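Local coordinates for protein pullulanase (Bacillus acidopullulyticus, PDB 2WAN) that hydrolyses the alpha-1,6-glucosidic linkages of pullulan and, as a debranching enzyme of the alpha-amylase family, probably those at the branch points of starch, at residues T484-P490 and R545-D551. Residues are numbered along the deposited sequence; the frame is centred on the assembly and turned at random.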
ATOM      1  N   THR A 484       0.894 -12.675  18.805  1.00  9.09           N
ATOM      2  CA  THR A 484      -0.566 -12.754  18.739  1.00 10.36           C
ATOM      3  C   THR A 484      -1.093 -13.007  17.329  1.00  9.63           C
ATOM      4  O   THR A 484      -2.241 -13.421  17.166  1.00 10.50           O
ATOM      5  CB  THR A 484      -1.248 -11.449  19.216  1.00  9.76           C
ATOM      6  OG1 THR A 484      -0.987 -10.398  18.276  1.00  9.78           O
ATOM      7  CG2 THR A 484      -0.743 -11.033  20.603  1.00 10.62           C
ATOM      8  N   THR A 485      -0.281 -12.701  16.318  1.00 10.57           N
ATOM      9  CA  THR A 485      -0.776 -12.605  14.956  1.00 10.14           C
ATOM     10  C   THR A 485       0.352 -12.957  13.999  1.00 10.45           C
ATOM     11  O   THR A 485       1.462 -12.426  14.121  1.00 10.70           O
ATOM     12  CB  THR A 485      -1.291 -11.163  14.630  1.00 10.53           C
ATOM     13  OG1 THR A 485      -2.098 -10.681  15.712  1.00 13.08           O
ATOM     14  CG2 THR A 485      -2.114 -11.142  13.351  1.00 11.97           C
ATOM     15  N   VAL A 486       0.075 -13.886  13.078  1.00  8.26           N
ATOM     16  CA  VAL A 486       1.032 -14.216  12.007  1.00  8.20           C
ATOM     17  C   VAL A 486       0.670 -13.400  10.771  1.00  7.43           C
ATOM     18  O   VAL A 486      -0.474 -13.432  10.313  1.00  9.32           O
ATOM     19  CB  VAL A 486       1.026 -15.737  11.682  1.00  8.20           C
ATOM     20  CG1 VAL A 486       1.871 -16.034  10.437  1.00  8.17           C
ATOM     21  CG2 VAL A 486       1.582 -16.519  12.853  1.00 10.39           C
ATOM     22  N   GLN A 487       1.643 -12.663  10.231  1.00  8.71           N
ATOM     23  CA  GLN A 487       1.451 -12.024   8.939  1.00  9.88           C
ATOM     24  C   GLN A 487       2.094 -12.909   7.882  1.00 11.15           C
ATOM     25  O   GLN A 487       3.315 -13.075   7.865  1.00 10.62           O
ATOM     26  CB  GLN A 487       2.054 -10.617   8.914  1.00 10.91           C
ATOM     27  CG  GLN A 487       2.004  -9.906   7.526  1.00 10.33           C
ATOM     28  CD  GLN A 487       2.768  -8.598   7.551  1.00 11.26           C
ATOM     29  OE1 GLN A 487       2.471  -7.714   8.351  1.00 10.92           O
ATOM     30  NE2 GLN A 487       3.788  -8.485   6.708  1.00 10.71           N
ATOM     31  N   LEU A 488       1.268 -13.492   7.011  1.00  9.95           N
ATOM     32  CA  LEU A 488       1.787 -14.387   5.967  1.00  8.62           C
ATOM     33  C   LEU A 488       2.248 -13.608   4.748  1.00 10.62           C
ATOM     34  O   LEU A 488       1.502 -12.758   4.253  1.00  9.11           O
ATOM     35  CB  LEU A 488       0.693 -15.373   5.521  1.00 10.55           C
ATOM     36  CG  LEU A 488       0.164 -16.377   6.542  1.00 12.51           C
ATOM     37  CD1 LEU A 488      -1.009 -17.128   5.909  1.00 11.10           C
ATOM     38  CD2 LEU A 488       1.261 -17.332   6.974  1.00 11.16           C
ATOM     39  N   GLN A 489       3.453 -13.905   4.247  1.00 10.10           N
ATOM     40  CA  GLN A 489       3.883 -13.364   2.944  1.00 10.22           C
ATOM     41  C   GLN A 489       2.889 -13.878   1.886  1.00  9.77           C
ATOM     42  O   GLN A 489       2.122 -14.806   2.162  1.00  9.78           O
ATOM     43  CB  GLN A 489       5.337 -13.720   2.633  1.00 10.06           C
ATOM     44  CG  GLN A 489       6.320 -12.908   3.474  1.00 12.41           C
ATOM     45  CD  GLN A 489       7.724 -12.925   2.886  1.00 14.26           C
ATOM     46  OE1 GLN A 489       8.588 -13.630   3.380  1.00 15.26           O
ATOM     47  NE2 GLN A 489       7.939 -12.163   1.811  1.00 14.00           N
ATOM     48  N   PRO A 490       2.836 -13.247   0.707  1.00  9.00           N
ATOM     49  CA  PRO A 490       1.681 -13.457  -0.196  1.00  9.06           C
ATOM     50  C   PRO A 490       1.225 -14.901  -0.451  1.00  9.91           C
ATOM     51  O   PRO A 490       1.996 -15.749  -0.938  1.00  9.56           O
ATOM     52  CB  PRO A 490       2.137 -12.783  -1.479  1.00 12.06           C
ATOM     53  CG  PRO A 490       2.886 -11.574  -0.930  1.00  7.76           C
ATOM     54  CD  PRO A 490       3.712 -12.157   0.218  1.00  8.97           C
ATOM     55  N   ARG A 545      -5.380 -19.114  19.532  1.00 11.99           N
ATOM     56  CA  ARG A 545      -5.577 -17.684  19.776  1.00 12.36           C
ATOM     57  C   ARG A 545      -4.525 -16.823  19.048  1.00 13.09           C
ATOM     58  O   ARG A 545      -4.055 -15.778  19.554  1.00 13.25           O
ATOM     59  CB  ARG A 545      -5.640 -17.392  21.296  1.00 15.68           C
ATOM     60  CG  ARG A 545      -6.764 -18.190  21.992  1.00 21.42           C
ATOM     61  CD  ARG A 545      -6.643 -18.209  23.525  1.00 36.18           C
ATOM     62  NE  ARG A 545      -5.363 -18.759  23.992  1.00 44.87           N
ATOM     63  CZ  ARG A 545      -5.036 -20.054  24.006  1.00 45.71           C
ATOM     64  NH1 ARG A 545      -5.882 -20.990  23.576  1.00 43.72           N
ATOM     65  NH2 ARG A 545      -3.843 -20.416  24.454  1.00 43.77           N
ATOM     66  N   ILE A 546      -4.165 -17.277  17.840  1.00 11.14           N
ATOM     67  CA  ILE A 546      -3.264 -16.524  16.962  1.00  9.33           C
ATOM     68  C   ILE A 546      -4.043 -16.129  15.703  1.00  9.95           C
ATOM     69  O   ILE A 546      -4.671 -16.970  15.058  1.00  9.43           O
ATOM     70  CB  ILE A 546      -1.992 -17.348  16.585  1.00 10.79           C
ATOM     71  CG1 ILE A 546      -1.126 -17.564  17.832  1.00 11.06           C
ATOM     72  CG2 ILE A 546      -1.146 -16.619  15.499  1.00  9.72           C
ATOM     73  CD1 ILE A 546       0.015 -18.604  17.601  1.00 12.59           C
ATOM     74  N   GLY A 547      -3.985 -14.847  15.365  1.00  9.51           N
ATOM     75  CA  GLY A 547      -4.646 -14.310  14.180  1.00  9.09           C
ATOM     76  C   GLY A 547      -3.807 -14.437  12.929  1.00 10.96           C
ATOM     77  O   GLY A 547      -2.613 -14.730  12.995  1.00 10.93           O
ATOM     78  N   VAL A 548      -4.443 -14.196  11.783  1.00 10.21           N
ATOM     79  CA  VAL A 548      -3.742 -14.236  10.488  1.00 10.28           C
ATOM     80  C   VAL A 548      -3.997 -12.952   9.702  1.00 10.00           C
ATOM     81  O   VAL A 548      -5.147 -12.633   9.360  1.00 10.53           O
ATOM     82  CB  VAL A 548      -4.213 -15.424   9.623  1.00 12.73           C
ATOM     83  CG1 VAL A 548      -3.529 -15.388   8.226  1.00 12.53           C
ATOM     84  CG2 VAL A 548      -3.916 -16.742  10.327  1.00 11.87           C
ATOM     85  N   ASN A 549      -2.915 -12.234   9.404  1.00  9.33           N
ATOM     86  CA  ASN A 549      -2.961 -11.070   8.524  1.00  8.06           C
ATOM     87  C   ASN A 549      -2.335 -11.440   7.182  1.00 11.54           C
ATOM     88  O   ASN A 549      -1.214 -11.949   7.141  1.00 13.20           O
ATOM     89  CB  ASN A 549      -2.171  -9.889   9.127  1.00  8.55           C
ATOM     90  CG  ASN A 549      -2.802  -9.327  10.403  1.00 10.27           C
ATOM     91  OD1 ASN A 549      -3.932  -9.660  10.754  1.00 11.25           O
ATOM     92  ND2 ASN A 549      -2.054  -8.473  11.107  1.00 10.29           N
ATOM     93  N   MET A 550      -3.034 -11.184   6.086  1.00  9.80           N
ATOM     94  CA  MET A 550      -2.455 -11.478   4.769  1.00  8.34           C
ATOM     95  C   MET A 550      -1.690 -10.302   4.190  1.00 10.73           C
ATOM     96  O   MET A 550      -2.245  -9.220   4.055  1.00  9.56           O
ATOM     97  CB  MET A 550      -3.560 -11.904   3.793  1.00  8.22           C
ATOM     98  CG  MET A 550      -4.007 -13.356   3.988  1.00  8.21           C
ATOM     99  SD  MET A 550      -5.444 -13.774   2.929  1.00 12.91           S
ATOM    100  CE  MET A 550      -4.778 -13.522   1.274  1.00  9.97           C
ATOM    101  N   ASP A 551      -0.434 -10.537   3.812  1.00 10.03           N
ATOM    102  CA  ASP A 551       0.290  -9.614   2.896  1.00 10.51           C
ATOM    103  C   ASP A 551      -0.413  -9.692   1.535  1.00 11.60           C
ATOM    104  O   ASP A 551      -0.548 -10.780   0.972  1.00 11.18           O
ATOM    105  CB  ASP A 551       1.741 -10.088   2.792  1.00 11.52           C
ATOM    106  CG  ASP A 551       2.658  -9.101   2.097  1.00 11.37           C
ATOM    107  OD1 ASP A 551       2.191  -8.228   1.336  1.00 10.94           O
ATOM    108  OD2 ASP A 551       3.882  -9.202   2.335  1.00 12.21           O
TER
HETATM  109  O   HOH W   1      -4.769 -13.049  18.583  1.00 19.18           O
HETATM  110  O   HOH W   2       4.602 -10.219   4.735  1.00 11.90           O
HETATM  111  O   HOH W   3      -0.790 -13.419   2.223  1.00  9.57           O
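V486 packs on I546 and L488 on V548 where two adjacent parallel strands, 485-488 and 547-552, line up as the second and third staves of the alpha-amylase (beta/alpha)8 barrel. The pair illustrates the barrel's division of labour: outward side chains pack under helices, while inward ones here line a polar interior. Five backbone hydrogen bonds join the strands, from G547 N to T484 O through to D551 N to L488 O. On the outward face, V486 CG2 touches I546 CG2 and L488 CD1 lies 3.8 Å from V548 CG1, beneath L537 and L541 of helix 529-543, part of the crossover between the strands. Inside, T485 CG2 rests against the N549 amide, 3.5 Å from ND2, which itself bonds to Y649 OH; Q487 OE1 shares that hydroxyl. At the C-terminal ends of the strands D551 CG is anti to N (chi1 -169°), laying the carboxylate beside the P490 ring, with OD2 3.6 Å from CD. R620 pairs with OD1, while Y509 bonds to OD2. With an alanine here, R620 would probably lose this anionic mate, Y509 this acceptor and Q487 its water bridge. That water accepts from Q487 NE2 and donates to D551 OD2, both at 2.7 Å.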